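Local coordinates for glycosyl hydrolases family 2, sugar binding domain protein (Bacteroides uniformis str. 3978 T3 ii, PDB 6D1P) that is a gut bacterial beta-glucuronidase of glycosyl hydrolase family 2, probably hydrolysing the glycosidic bonds of glucuronides, at residues Glu205-Glu210 with Ile224-Gly229; Thr299-Gly304 with His414-Ser419; Thr25-Arg30 with Leu196-Ala201; Phe241-Phe246 with Cys286-Ile291. All coordinates share one frame; numbering follows the deposited sequence.

Interaction 1 of 4, residues Glu205-Glu210 with Ile224-Gly229; sequences EQIRIE and IDIAFG
The guanidinium of Arg208 and the carboxylate of Asp225 stand with their planes 80° apart, and Asp225 OD2 meets the arginine obliquely, 3.3 Å from CD. NE lies 4.0 Å from Asp225 OD2, a long salt bridge of charges alone, because the oxygen is well out of the guanidinium plane and no N-H points at it. The stronger salt bridge is to Glu210, whose OE2 takes a bent bond from Arg208 NE, tilted from the guanidinium plane, and a weak one from NH2. An extended chain, leaving the backbone with CG opposite N (chi1 167°), carries the guanidinium out to Glu210, while Asp225 OD1 is taken by Ser265. Beneath the charges, strands 203-213 and 219-229 form an antiparallel hairpin. A classic beta bulge interrupts it where Glu205 and Gln206 both face Ala227, whose O accepts from Glu205 N at 2.7 Å and only weakly from Gln206 N. Ile207, Ile209, Ile224 and Ile226 fill the other face; being beta-branched, they suit extended backbone and a buried layer. Ile207 and Ile226 run alongside each other, their CG1 atoms 4.1 Å apart, and pack on strands 240-246, 284-292 and 295-303, the second sheet of this beta-sandwich.

Interaction 2 of 4, residues Thr299-Gly304 with His414-Ser419; sequences TTQHFG and HRNHPS. With GOL (glycerol), chain E.
Asn416 and Pro418 give up the most surface here, the first to Gln301 and the His302-Phe303 backbone, the second to the Phe303-Gly304 backbone. Asn416 sends ND2 to Gln301 OE1 at 3.2 Å; the acceptor lies in the asparagine's amide plane, but the donor sits above the glutamine's carbonyl plane, the two amides being turned 83° apart. Gln301 is bent at chi2 (-83°), and its NE2 donates to Thr299 OG1, which steadies the amide; the donor Asn416 ND2 requires OE1 on its side. Asparagine suits its position because its two ends serve different partners: ND2 also donates to Ile207 O and OD1 accepts from Ile209 N. Asn416 stands in a type I turn from His414 to His417, between helix 397-414 and strand 420-432 of the TIM barrel, and joins this barrel loop to strands 203-213 and 295-303 of the beta-sandwich. Pro418 brings its ring against the backbone, CB 3.7 Å from Gly304 CA; a glycine, with no side chain, leaves room for that approach. A glycerol, probably from the crystallisation liquor, bridges the segments: its O1 accepts from Gly304 N at 2.9 Å and donates to Asn416 O at 3.1 Å.

Interaction 3 of 4, residues Thr25-Arg30 with Leu196-Ala201; sequences TDRKQR and LVYTPA
Leu196 N donates to Gln29 O at 2.7 Å, and Gln29 N answers to Leu196 O at 3.0 Å. This hydrogen-bonded pair ties the short strand 28-30 antiparallel to strand 194-199. Further along the chains part, and a water takes over, accepting from Tyr198 N and donating to Arg27 O, though both distances are doubtfully short. Arg27 bends at chi2 (-101°) to bring its guanidinium beside Tyr198, so that the ring presents its edge: CD2 lies 4.0 Å from Arg27 CZ, over the centre of one guanidinium face, with the planes 67° apart. A tyrosine can offer this edge while its hydroxyl is held by Glu99 N. Val197, branched at CB, has a methyl for each of two neighbours. CG1 meets Thr25 CG2 at 3.6 Å, and CG2 lies equally close to Lys28 CB. The lysine's methylenes run alongside the valine, leaving NZ to reach Ile23 O and Glu110. Thr25 OG1 meanwhile accepts from Arg27 N in an ST turn just before the strand. Strand 28-30 is an edge strand of a four-stranded antiparallel sheet of the sugar-binding domain, with 194-199 between it and 106-111; Thr25 and Asp26 reach strand 295-303 of the following domain.

Interaction 4 of 4, residues Phe241-Phe246 with Cys286-Ile291; sequences FSLRVF and CVAELI
Strands 240-246 and 284-292 run antiparallel, their segment directions 165° apart, and four backbone bonds join Ser242 with Glu289 and Arg244 with Val287. Three are nearly straight, whereas the bond from Glu289 N to Ser242 O is bent (143° at the hydrogen), its donor above the carbonyl plane. These are the two central strands of a four-stranded sheet, one layer of the family's immunoglobulin-like beta-sandwich. The inward face carries Leu243, Val245, Cys286 and Ala288, all small or apolar as a layer packed against a second sheet requires. Leu243 spans two partners, its CD1 3.9 Å from Ala288 CB and also beside Cys286 SG; small partners make room for its branch. Phe241 holds CG between its backbone N and carbonyl carbon (chi1 81°), a torsion that turns the ring away from Leu290 and toward Phe228, which it meets edge-to-face; it is CB that touches Leu290 CD1 at 3.7 Å. On the other face, Arg244 bends at chi3 and lays one guanidinium face over Ser242 OG. Its long salt bridge to Glu289 OE1 is at the guanidinium edge, with NH2 3.6 Å away; the same oxygen pairs with Arg298 on the next strand. At the far end, Val287 CG2 meets the edge of the Phe246 ring 3.5 Å from CE2.

Overall arrangement
Along the chain, interaction 3 comes first, then 1, 4 and 2. Interactions 1 and 4, centres about 12 Å apart, lie on opposing sheets of one beta-sandwich and share its apolar core, where Ile226 meets Leu243 and Ile209 meets Cys286. Interaction 2 adds strand 295-303, paired with strand 284-292 of interaction 4, and brings in the TIM-barrel loop, whose Asn416 also bonds the backbone of interaction 1. Interaction 3, about 17 Å from interaction 1 centre to centre, lies in the sugar-binding domain; Asp26 bonds Thr300 of interaction 2. The sandwich is thus bonded both to the sugar-binding domain and to the barrel.

Interaction 1 of 4, residues Glu205-Glu210 with Ile224-Gly229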
loop_
_atom_site.group_PDB
_atom_site.type_symbol
_atom_site.label_atom_id
_atom_site.label_comp_id
_atom_site.label_asym_id
_atom_site.label_seq_id
_atom_site.Cartn_x
_atom_site.Cartn_y
_atom_site.Cartn_z
ATOM N N GLU A 205 -34.543 15.234 18.905
ATOM C CA GLU A 205 -33.988 14.901 17.601
ATOM C C GLU A 205 -33.311 16.115 16.972
ATOM O O GLU A 205 -32.144 16.047 16.575
ATOM C CB GLU A 205 -35.082 14.336 16.688
ATOM C CG GLU A 205 -34.554 13.406 15.606
ATOM C CD GLU A 205 -35.520 12.273 15.274
ATOM O OE1 GLU A 205 -35.258 11.122 15.701
ATOM O OE2 GLU A 205 -36.540 12.533 14.594
ATOM N N GLN A 206 -34.009 17.247 16.922
ATOM C CA GLN A 206 -33.464 18.448 16.310
ATOM C C GLN A 206 -33.899 19.671 17.110
ATOM O O GLN A 206 -35.005 19.711 17.655
ATOM C CB GLN A 206 -33.923 18.552 14.850
ATOM C CG GLN A 206 -33.107 19.492 13.979
ATOM C CD GLN A 206 -33.499 19.398 12.509
ATOM O OE1 GLN A 206 -32.635 19.291 11.632
ATOM N NE2 GLN A 206 -34.810 19.436 12.234
ATOM N N ILE A 207 -33.011 20.667 17.182
ATOM C CA ILE A 207 -33.277 21.921 17.890
ATOM C C ILE A 207 -32.751 23.084 17.063
ATOM O O ILE A 207 -31.548 23.376 17.063
ATOM C CB ILE A 207 -32.652 21.927 19.302
ATOM C CG1 ILE A 207 -33.356 20.901 20.193
ATOM C CG2 ILE A 207 -32.682 23.338 19.932
ATOM C CD1 ILE A 207 -33.085 21.076 21.657
ATOM N N ARG A 208 -33.648 23.760 16.363
ATOM C CA ARG A 208 -33.282 24.838 15.457
ATOM C C ARG A 208 -33.547 26.176 16.140
ATOM O O ARG A 208 -34.622 26.387 16.716
ATOM C CB ARG A 208 -34.072 24.705 14.150
ATOM C CG ARG A 208 -34.053 25.904 13.221
ATOM C CD ARG A 208 -35.308 25.874 12.342
ATOM N NE ARG A 208 -35.190 26.701 11.147
ATOM C CZ ARG A 208 -35.670 26.342 9.960
ATOM N NH1 ARG A 208 -36.282 25.170 9.831
ATOM N NH2 ARG A 208 -35.526 27.138 8.902
ATOM N N ILE A 209 -32.565 27.072 16.093
ATOM C CA ILE A 209 -32.610 28.328 16.824
ATOM C C ILE A 209 -32.287 29.446 15.846
ATOM O O ILE A 209 -31.153 29.537 15.355
ATOM C CB ILE A 209 -31.637 28.344 18.007
ATOM C CG1 ILE A 209 -31.933 27.184 18.954
ATOM C CG2 ILE A 209 -31.743 29.656 18.761
ATOM C CD1 ILE A 209 -31.079 27.186 20.191
ATOM N N GLU A 210 -33.274 30.298 15.563
ATOM C CA GLU A 210 -33.101 31.427 14.658
ATOM C C GLU A 210 -33.230 32.718 15.462
ATOM O O GLU A 210 -34.334 33.160 15.791
ATOM C CB GLU A 210 -34.111 31.377 13.528
ATOM C CG GLU A 210 -34.068 30.098 12.704
ATOM C CD GLU A 210 -34.860 30.239 11.413
ATOM O OE1 GLU A 210 -35.140 31.390 11.009
ATOM O OE2 GLU A 210 -35.205 29.210 10.807
ATOM N N ILE A 224 -37.655 29.198 18.040
ATOM C CA ILE A 224 -37.054 27.925 18.423
ATOM C C ILE A 224 -37.988 26.796 18.017
ATOM O O ILE A 224 -39.131 26.733 18.483
ATOM C CB ILE A 224 -36.753 27.861 19.926
ATOM C CG1 ILE A 224 -35.693 28.890 20.279
ATOM C CG2 ILE A 224 -36.262 26.491 20.313
ATOM C CD1 ILE A 224 -35.228 28.789 21.698
ATOM N N ASP A 225 -37.492 25.895 17.169
ATOM C CA ASP A 225 -38.235 24.724 16.718
ATOM C C ASP A 225 -37.559 23.470 17.246
ATOM O O ASP A 225 -36.346 23.300 17.086
ATOM C CB ASP A 225 -38.313 24.675 15.192
ATOM C CG ASP A 225 -38.881 25.948 14.602
ATOM O OD1 ASP A 225 -39.874 26.464 15.160
ATOM O OD2 ASP A 225 -38.328 26.441 13.592
ATOM N N ILE A 226 -38.350 22.589 17.853
ATOM C CA ILE A 226 -37.843 21.418 18.554
ATOM C C ILE A 226 -38.598 20.189 18.079
ATOM O O ILE A 226 -39.833 20.173 18.094
ATOM C CB ILE A 226 -37.983 21.569 20.078
ATOM C CG1 ILE A 226 -37.059 22.676 20.579
ATOM C CG2 ILE A 226 -37.687 20.243 20.776
ATOM C CD1 ILE A 226 -36.900 22.688 22.061
ATOM N N ALA A 227 -37.858 19.150 17.697
ATOM C CA ALA A 227 -38.430 17.900 17.224
ATOM C C ALA A 227 -37.994 16.749 18.121
ATOM O O ALA A 227 -36.838 16.692 18.551
ATOM C CB ALA A 227 -38.011 17.624 15.787
ATOM N N PHE A 228 -38.914 15.821 18.381
ATOM C CA PHE A 228 -38.685 14.710 19.298
ATOM C C PHE A 228 -38.737 13.373 18.568
ATOM O O PHE A 228 -39.600 13.152 17.711
ATOM C CB PHE A 228 -39.724 14.696 20.436
ATOM C CG PHE A 228 -39.537 15.790 21.448
ATOM C CD1 PHE A 228 -40.211 16.998 21.319
ATOM C CD2 PHE A 228 -38.686 15.610 22.533
ATOM C CE1 PHE A 228 -40.038 18.008 22.249
ATOM C CE2 PHE A 228 -38.507 16.615 23.472
ATOM C CZ PHE A 228 -39.190 17.817 23.329
ATOM N N GLY A 229 -37.810 12.479 18.928
ATOM C CA GLY A 229 -37.860 11.097 18.508
ATOM C C GLY A 229 -38.478 10.227 19.587
ATOM O O GLY A 229 -38.472 10.563 20.768
#

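Interaction 2 of 4, residues Thr299-Gly304 with His414-Ser419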
loop_
_atom_site.group_PDB
_atom_site.type_symbol
_atom_site.label_atom_id
_atom_site.label_comp_id
_atom_site.label_asym_id
_atom_site.label_seq_id
_atom_site.Cartn_x
_atom_site.Cartn_y
_atom_site.Cartn_z
ATOM N N THR A 299 -29.662 19.315 26.711
ATOM C CA THR A 299 -28.826 19.738 25.603
ATOM C C THR A 299 -28.673 21.246 25.659
ATOM O O THR A 299 -29.653 21.974 25.848
ATOM C CB THR A 299 -29.396 19.300 24.248
ATOM O OG1 THR A 299 -28.562 19.801 23.198
ATOM C CG2 THR A 299 -30.810 19.827 24.060
ATOM N N THR A 300 -27.440 21.702 25.505
ATOM C CA THR A 300 -27.099 23.112 25.557
ATOM C C THR A 300 -26.672 23.570 24.170
ATOM O O THR A 300 -25.874 22.896 23.508
ATOM C CB THR A 300 -25.982 23.348 26.566
ATOM O OG1 THR A 300 -26.376 22.804 27.831
ATOM C CG2 THR A 300 -25.689 24.815 26.701
ATOM N N GLN A 301 -27.196 24.709 23.738
ATOM C CA GLN A 301 -26.944 25.233 22.403
ATOM C C GLN A 301 -26.537 26.693 22.494
ATOM O O GLN A 301 -27.188 27.474 23.194
ATOM C CB GLN A 301 -28.192 25.104 21.531
ATOM C CG GLN A 301 -28.721 23.709 21.424
ATOM C CD GLN A 301 -27.990 22.926 20.371
ATOM O OE1 GLN A 301 -27.620 23.475 19.325
ATOM N NE2 GLN A 301 -27.759 21.639 20.640
ATOM N N HIS A 302 -25.483 27.069 21.775
ATOM C CA HIS A 302 -25.153 28.475 21.635
ATOM C C HIS A 302 -25.785 29.053 20.376
ATOM O O HIS A 302 -26.122 28.339 19.431
ATOM C CB HIS A 302 -23.645 28.686 21.593
ATOM C CG HIS A 302 -22.939 28.196 22.815
ATOM N ND1 HIS A 302 -22.710 26.855 23.057
ATOM C CD2 HIS A 302 -22.419 28.866 23.871
ATOM C CE1 HIS A 302 -22.073 26.723 24.207
ATOM N NE2 HIS A 302 -21.884 27.927 24.721
ATOM N N PHE A 303 -25.953 30.370 20.383
ATOM C CA PHE A 303 -26.401 31.101 19.207
ATOM C C PHE A 303 -26.024 32.565 19.400
ATOM O O PHE A 303 -25.416 32.939 20.407
ATOM C CB PHE A 303 -27.904 30.917 18.975
ATOM C CG PHE A 303 -28.752 31.357 20.130
ATOM C CD1 PHE A 303 -29.017 30.489 21.177
ATOM C CD2 PHE A 303 -29.281 32.637 20.167
ATOM C CE1 PHE A 303 -29.798 30.880 22.241
ATOM C CE2 PHE A 303 -30.075 33.043 21.225
ATOM C CZ PHE A 303 -30.333 32.164 22.268
ATOM N N GLY A 304 -26.385 33.390 18.428
ATOM C CA GLY A 304 -25.945 34.774 18.418
ATOM C C GLY A 304 -26.912 35.674 17.682
ATOM O O GLY A 304 -27.576 35.263 16.722
ATOM N N HIS A 414 -25.241 22.847 11.017
ATOM C CA HIS A 414 -24.496 24.039 11.410
ATOM C C HIS A 414 -25.324 25.320 11.455
ATOM O O HIS A 414 -24.763 26.387 11.732
ATOM C CB HIS A 414 -23.307 24.253 10.463
ATOM C CG HIS A 414 -22.208 23.269 10.657
ATOM N ND1 HIS A 414 -21.076 23.250 9.871
ATOM C CD2 HIS A 414 -22.060 22.266 11.556
ATOM C CE1 HIS A 414 -20.279 22.277 10.278
ATOM N NE2 HIS A 414 -20.851 21.671 11.303
ATOM N N ARG A 415 -26.631 25.260 11.204
ATOM C CA ARG A 415 -27.392 26.502 11.085
ATOM C C ARG A 415 -27.471 27.300 12.380
ATOM O O ARG A 415 -27.726 28.503 12.325
ATOM C CB ARG A 415 -28.795 26.216 10.607
ATOM C CG ARG A 415 -29.576 25.333 11.523
ATOM C CD ARG A 415 -30.909 25.107 10.881
ATOM N NE ARG A 415 -31.586 23.900 11.314
ATOM C CZ ARG A 415 -32.536 23.323 10.589
ATOM N NH1 ARG A 415 -32.871 23.860 9.425
ATOM N NH2 ARG A 415 -33.137 22.217 11.006
ATOM N N ASN A 416 -27.273 26.678 13.540
ATOM C CA ASN A 416 -27.330 27.431 14.783
ATOM C C ASN A 416 -26.078 28.260 15.030
ATOM O O ASN A 416 -26.064 29.061 15.971
ATOM C CB ASN A 416 -27.553 26.490 15.976
ATOM C CG ASN A 416 -28.909 25.801 15.944
ATOM O OD1 ASN A 416 -29.764 26.108 15.113
ATOM N ND2 ASN A 416 -29.117 24.873 16.869
ATOM N N HIS A 417 -25.031 28.096 14.228
ATOM C CA HIS A 417 -23.803 28.838 14.468
ATOM C C HIS A 417 -23.942 30.257 13.941
ATOM O O HIS A 417 -24.144 30.442 12.733
ATOM C CB HIS A 417 -22.614 28.157 13.816
ATOM C CG HIS A 417 -22.284 26.835 14.423
ATOM N ND1 HIS A 417 -21.604 26.715 15.614
ATOM C CD2 HIS A 417 -22.567 25.575 14.021
ATOM C CE1 HIS A 417 -21.469 25.439 15.917
ATOM N NE2 HIS A 417 -22.042 24.725 14.964
ATOM N N PRO A 418 -23.835 31.277 14.790
ATOM C CA PRO A 418 -23.892 32.649 14.274
ATOM C C PRO A 418 -22.726 32.988 13.372
ATOM O O PRO A 418 -22.863 33.885 12.533
ATOM C CB PRO A 418 -23.893 33.506 15.548
ATOM C CG PRO A 418 -23.210 32.652 16.562
ATOM C CD PRO A 418 -23.618 31.239 16.244
ATOM N N SER A 419 -21.587 32.290 13.495
ATOM C CA SER A 419 -20.436 32.623 12.662
ATOM C C SER A 419 -20.716 32.429 11.176
ATOM O O SER A 419 -20.047 33.054 10.345
ATOM C CB SER A 419 -19.211 31.798 13.079
ATOM O OG SER A 419 -19.419 30.413 12.862
HETATM C C1 GOL E . -27.398 32.570 14.814
HETATM O O1 GOL E . -26.981 31.997 16.003
HETATM C C2 GOL E . -28.679 31.814 14.380
HETATM O O2 GOL E . -29.596 31.694 15.428
HETATM C C3 GOL E . -29.241 32.663 13.226
HETATM O O3 GOL E . -30.038 31.806 12.454
#

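Interaction 3 of 4, residues Thr25-Arg30 with Leu196-Ala201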
loop_
_atom_site.group_PDB
_atom_site.type_symbol
_atom_site.label_atom_id
_atom_site.label_comp_id
_atom_site.label_asym_id
_atom_site.label_seq_id
_atom_site.Cartn_x
_atom_site.Cartn_y
_atom_site.Cartn_z
ATOM N N THR A 25 -27.269 15.882 23.009
ATOM C CA THR A 25 -27.172 15.662 24.444
ATOM C C THR A 25 -25.794 16.102 24.905
ATOM O O THR A 25 -24.802 15.913 24.196
ATOM C CB THR A 25 -27.407 14.202 24.856
ATOM O OG1 THR A 25 -26.968 14.033 26.210
ATOM C CG2 THR A 25 -26.627 13.248 23.960
ATOM N N ASP A 26 -25.740 16.688 26.093
ATOM C CA ASP A 26 -24.469 17.101 26.658
ATOM C C ASP A 26 -23.670 15.928 27.200
ATOM O O ASP A 26 -22.569 16.136 27.716
ATOM C CB ASP A 26 -24.709 18.137 27.764
ATOM C CG ASP A 26 -25.382 19.392 27.241
ATOM O OD1 ASP A 26 -25.698 19.420 26.029
ATOM O OD2 ASP A 26 -25.606 20.339 28.030
ATOM N N ARG A 27 -24.181 14.711 27.071
ATOM C CA ARG A 27 -23.584 13.517 27.666
ATOM C C ARG A 27 -23.171 12.538 26.547
ATOM O O ARG A 27 -23.987 11.765 26.034
ATOM C CB ARG A 27 -24.607 12.904 28.687
ATOM C CG ARG A 27 -24.139 11.687 29.489
ATOM C CD ARG A 27 -24.709 10.392 28.884
ATOM N NE ARG A 27 -24.709 9.256 29.807
ATOM C CZ ARG A 27 -23.615 8.631 30.251
ATOM N NH1 ARG A 27 -22.398 9.031 29.885
ATOM N NH2 ARG A 27 -23.737 7.604 31.082
ATOM N N LYS A 28 -21.886 12.565 26.167
ATOM C CA LYS A 28 -21.364 11.642 25.160
ATOM C C LYS A 28 -19.903 11.311 25.445
ATOM O O LYS A 28 -19.188 12.110 26.056
ATOM C CB LYS A 28 -21.523 12.222 23.748
ATOM C CG LYS A 28 -21.496 13.735 23.686
ATOM C CD LYS A 28 -21.912 14.239 22.310
ATOM C CE LYS A 28 -23.343 13.862 21.974
ATOM N NZ LYS A 28 -23.782 14.456 20.664
ATOM N N GLN A 29 -19.459 10.129 24.983
ATOM C CA GLN A 29 -18.103 9.637 25.233
ATOM C C GLN A 29 -17.342 9.474 23.913
ATOM O O GLN A 29 -17.818 8.796 22.992
ATOM C CB GLN A 29 -18.119 8.312 26.014
ATOM C CG GLN A 29 -16.700 7.761 26.261
ATOM C CD GLN A 29 -16.706 6.360 26.880
ATOM O OE1 GLN A 29 -17.686 5.977 27.531
ATOM N NE2 GLN A 29 -15.627 5.590 26.672
ATOM N N ARG A 30 -16.165 10.095 23.828
ATOM C CA ARG A 30 -15.252 9.902 22.715
ATOM C C ARG A 30 -14.549 8.556 22.867
ATOM O O ARG A 30 -13.921 8.284 23.900
ATOM C CB ARG A 30 -14.218 11.021 22.666
ATOM C CG ARG A 30 -14.758 12.342 22.258
ATOM C CD ARG A 30 -13.666 13.362 22.267
ATOM N NE ARG A 30 -14.164 14.642 21.787
ATOM C CZ ARG A 30 -13.483 15.779 21.861
ATOM N NH1 ARG A 30 -12.265 15.801 22.406
ATOM N NH2 ARG A 30 -14.026 16.899 21.396
ATOM N N LEU A 196 -19.663 7.369 21.608
ATOM C CA LEU A 196 -20.716 6.500 22.123
ATOM C C LEU A 196 -21.740 7.359 22.857
ATOM O O LEU A 196 -21.372 8.158 23.730
ATOM C CB LEU A 196 -20.124 5.444 23.059
ATOM C CG LEU A 196 -21.095 4.421 23.638
ATOM C CD1 LEU A 196 -21.713 3.584 22.527
ATOM C CD2 LEU A 196 -20.363 3.545 24.649
ATOM N N VAL A 197 -23.013 7.233 22.485
ATOM C CA VAL A 197 -24.028 8.182 22.942
ATOM C C VAL A 197 -25.299 7.437 23.334
ATOM O O VAL A 197 -25.821 6.622 22.562
ATOM C CB VAL A 197 -24.340 9.252 21.877
ATOM C CG1 VAL A 197 -25.367 10.258 22.403
ATOM C CG2 VAL A 197 -23.066 9.971 21.450
ATOM N N TYR A 198 -25.793 7.732 24.533
ATOM C CA TYR A 198 -27.023 7.164 25.072
ATOM C C TYR A 198 -28.100 8.239 25.167
ATOM O O TYR A 198 -27.819 9.377 25.566
ATOM C CB TYR A 198 -26.798 6.578 26.469
ATOM C CG TYR A 198 -25.637 5.623 26.637
ATOM C CD1 TYR A 198 -25.663 4.368 26.062
ATOM C CD2 TYR A 198 -24.540 5.958 27.425
ATOM C CE1 TYR A 198 -24.621 3.473 26.234
ATOM C CE2 TYR A 198 -23.487 5.065 27.608
ATOM C CZ TYR A 198 -23.540 3.820 27.006
ATOM O OH TYR A 198 -22.514 2.910 27.167
ATOM N N THR A 199 -29.330 7.878 24.819
ATOM C CA THR A 199 -30.477 8.771 24.912
ATOM C C THR A 199 -31.679 7.983 25.405
ATOM O O THR A 199 -31.729 6.755 25.257
ATOM C CB THR A 199 -30.826 9.434 23.570
ATOM O OG1 THR A 199 -31.008 8.430 22.567
ATOM C CG2 THR A 199 -29.746 10.389 23.140
ATOM N N PRO A 200 -32.665 8.659 25.998
ATOM C CA PRO A 200 -33.906 7.982 26.392
ATOM C C PRO A 200 -34.718 7.538 25.183
ATOM O O PRO A 200 -34.474 7.934 24.041
ATOM C CB PRO A 200 -34.657 9.055 27.190
ATOM C CG PRO A 200 -33.631 10.016 27.603
ATOM C CD PRO A 200 -32.615 10.037 26.512
ATOM N N ALA A 201 -35.721 6.698 25.460
ATOM C CA ALA A 201 -36.661 6.288 24.420
ATOM C C ALA A 201 -37.258 7.493 23.710
ATOM O O ALA A 201 -37.508 7.455 22.499
ATOM C CB ALA A 201 -37.773 5.429 25.021
HETATM O O HOH W 1 -24.611 9.361 25.937
#

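Interaction 4 of 4, residues Phe241-Phe246 with Cys286-Ile291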
loop_
_atom_site.group_PDB
_atom_site.type_symbol
_atom_site.label_atom_id
_atom_site.label_comp_id
_atom_site.label_asym_id
_atom_site.label_seq_id
_atom_site.Cartn_x
_atom_site.Cartn_y
_atom_site.Cartn_z
ATOM N N PHE A 241 -41.770 19.509 29.274
ATOM C CA PHE A 241 -40.327 19.676 29.148
ATOM C C PHE A 241 -40.006 21.159 29.258
ATOM O O PHE A 241 -40.864 22.012 29.023
ATOM C CB PHE A 241 -39.796 19.113 27.815
ATOM C CG PHE A 241 -39.968 20.049 26.630
ATOM C CD1 PHE A 241 -39.019 21.032 26.348
ATOM C CD2 PHE A 241 -41.066 19.928 25.786
ATOM C CE1 PHE A 241 -39.175 21.883 25.269
ATOM C CE2 PHE A 241 -41.227 20.781 24.703
ATOM C CZ PHE A 241 -40.280 21.757 24.443
ATOM N N SER A 242 -38.748 21.460 29.576
ATOM C CA SER A 242 -38.348 22.822 29.888
ATOM C C SER A 242 -37.415 23.405 28.836
ATOM O O SER A 242 -36.766 22.687 28.073
ATOM C CB SER A 242 -37.662 22.894 31.252
ATOM O OG SER A 242 -37.324 24.242 31.534
ATOM N N LEU A 243 -37.321 24.737 28.856
ATOM C CA LEU A 243 -36.577 25.494 27.850
ATOM C C LEU A 243 -36.149 26.815 28.479
ATOM O O LEU A 243 -37.010 27.636 28.815
ATOM C CB LEU A 243 -37.450 25.737 26.629
ATOM C CG LEU A 243 -36.750 26.056 25.317
ATOM C CD1 LEU A 243 -36.168 24.775 24.770
ATOM C CD2 LEU A 243 -37.718 26.663 24.343
ATOM N N ARG A 244 -34.838 27.033 28.629
ATOM C CA ARG A 244 -34.324 28.262 29.228
ATOM C C ARG A 244 -33.268 28.899 28.335
ATOM O O ARG A 244 -32.447 28.200 27.736
ATOM C CB ARG A 244 -33.727 27.996 30.608
ATOM C CG ARG A 244 -34.711 27.462 31.626
ATOM C CD ARG A 244 -34.044 27.292 32.990
ATOM N NE ARG A 244 -34.165 25.916 33.473
ATOM C CZ ARG A 244 -35.210 25.451 34.153
ATOM N NH1 ARG A 244 -36.224 26.263 34.435
ATOM N NH2 ARG A 244 -35.244 24.180 34.550
ATOM N N VAL A 245 -33.280 30.227 28.264
ATOM C CA VAL A 245 -32.337 30.989 27.451
ATOM C C VAL A 245 -31.499 31.866 28.368
ATOM O O VAL A 245 -32.039 32.734 29.061
ATOM C CB VAL A 245 -33.047 31.847 26.397
ATOM C CG1 VAL A 245 -32.049 32.766 25.734
ATOM C CG2 VAL A 245 -33.705 30.963 25.364
ATOM N N PHE A 246 -30.180 31.669 28.339
ATOM C CA PHE A 246 -29.250 32.390 29.200
ATOM C C PHE A 246 -28.449 33.415 28.411
ATOM O O PHE A 246 -28.051 33.161 27.274
ATOM C CB PHE A 246 -28.291 31.425 29.892
ATOM C CG PHE A 246 -28.978 30.409 30.750
ATOM C CD1 PHE A 246 -29.252 30.682 32.083
ATOM C CD2 PHE A 246 -29.354 29.179 30.225
ATOM C CE1 PHE A 246 -29.887 29.742 32.877
ATOM C CE2 PHE A 246 -29.990 28.240 31.010
ATOM C CZ PHE A 246 -30.256 28.518 32.341
ATOM N N CYS A 286 -29.043 28.395 24.858
ATOM C CA CYS A 286 -30.364 27.813 25.017
ATOM C C CYS A 286 -30.206 26.409 25.577
ATOM O O CYS A 286 -29.465 25.593 25.018
ATOM C CB CYS A 286 -31.108 27.788 23.683
ATOM S SG CYS A 286 -32.656 26.870 23.708
ATOM N N VAL A 287 -30.880 26.132 26.690
ATOM C CA VAL A 287 -30.810 24.829 27.344
ATOM C C VAL A 287 -32.193 24.202 27.286
ATOM O O VAL A 287 -33.164 24.765 27.813
ATOM C CB VAL A 287 -30.322 24.932 28.799
ATOM C CG1 VAL A 287 -30.216 23.553 29.408
ATOM C CG2 VAL A 287 -28.987 25.653 28.884
ATOM N N ALA A 288 -32.283 23.052 26.634
ATOM C CA ALA A 288 -33.482 22.236 26.646
ATOM C C ALA A 288 -33.279 21.085 27.615
ATOM O O ALA A 288 -32.166 20.587 27.798
ATOM C CB ALA A 288 -33.813 21.692 25.253
ATOM N N GLU A 289 -34.371 20.653 28.226
ATOM C CA GLU A 289 -34.261 19.734 29.342
ATOM C C GLU A 289 -35.503 18.867 29.388
ATOM O O GLU A 289 -36.624 19.380 29.387
ATOM C CB GLU A 289 -34.092 20.513 30.645
ATOM C CG GLU A 289 -33.128 19.884 31.599
ATOM C CD GLU A 289 -33.216 20.502 32.966
ATOM O OE1 GLU A 289 -32.991 21.728 33.076
ATOM O OE2 GLU A 289 -33.535 19.762 33.922
ATOM N N LEU A 290 -35.301 17.563 29.429
ATOM C CA LEU A 290 -36.401 16.620 29.462
ATOM C C LEU A 290 -36.100 15.572 30.518
ATOM O O LEU A 290 -34.952 15.138 30.660
ATOM C CB LEU A 290 -36.608 15.964 28.094
ATOM C CG LEU A 290 -37.696 14.895 28.050
ATOM C CD1 LEU A 290 -39.059 15.543 28.284
ATOM C CD2 LEU A 290 -37.667 14.144 26.732
ATOM N N ILE A 291 -37.130 15.167 31.257
ATOM C CA ILE A 291 -36.988 14.235 32.365
ATOM C C ILE A 291 -37.879 13.028 32.123
ATOM O O ILE A 291 -39.026 13.171 31.688
ATOM C CB ILE A 291 -37.337 14.907 33.708
ATOM C CG1 ILE A 291 -36.505 16.173 33.891
ATOM C CG2 ILE A 291 -37.105 13.938 34.866
ATOM C CD1 ILE A 291 -37.097 17.161 34.858
#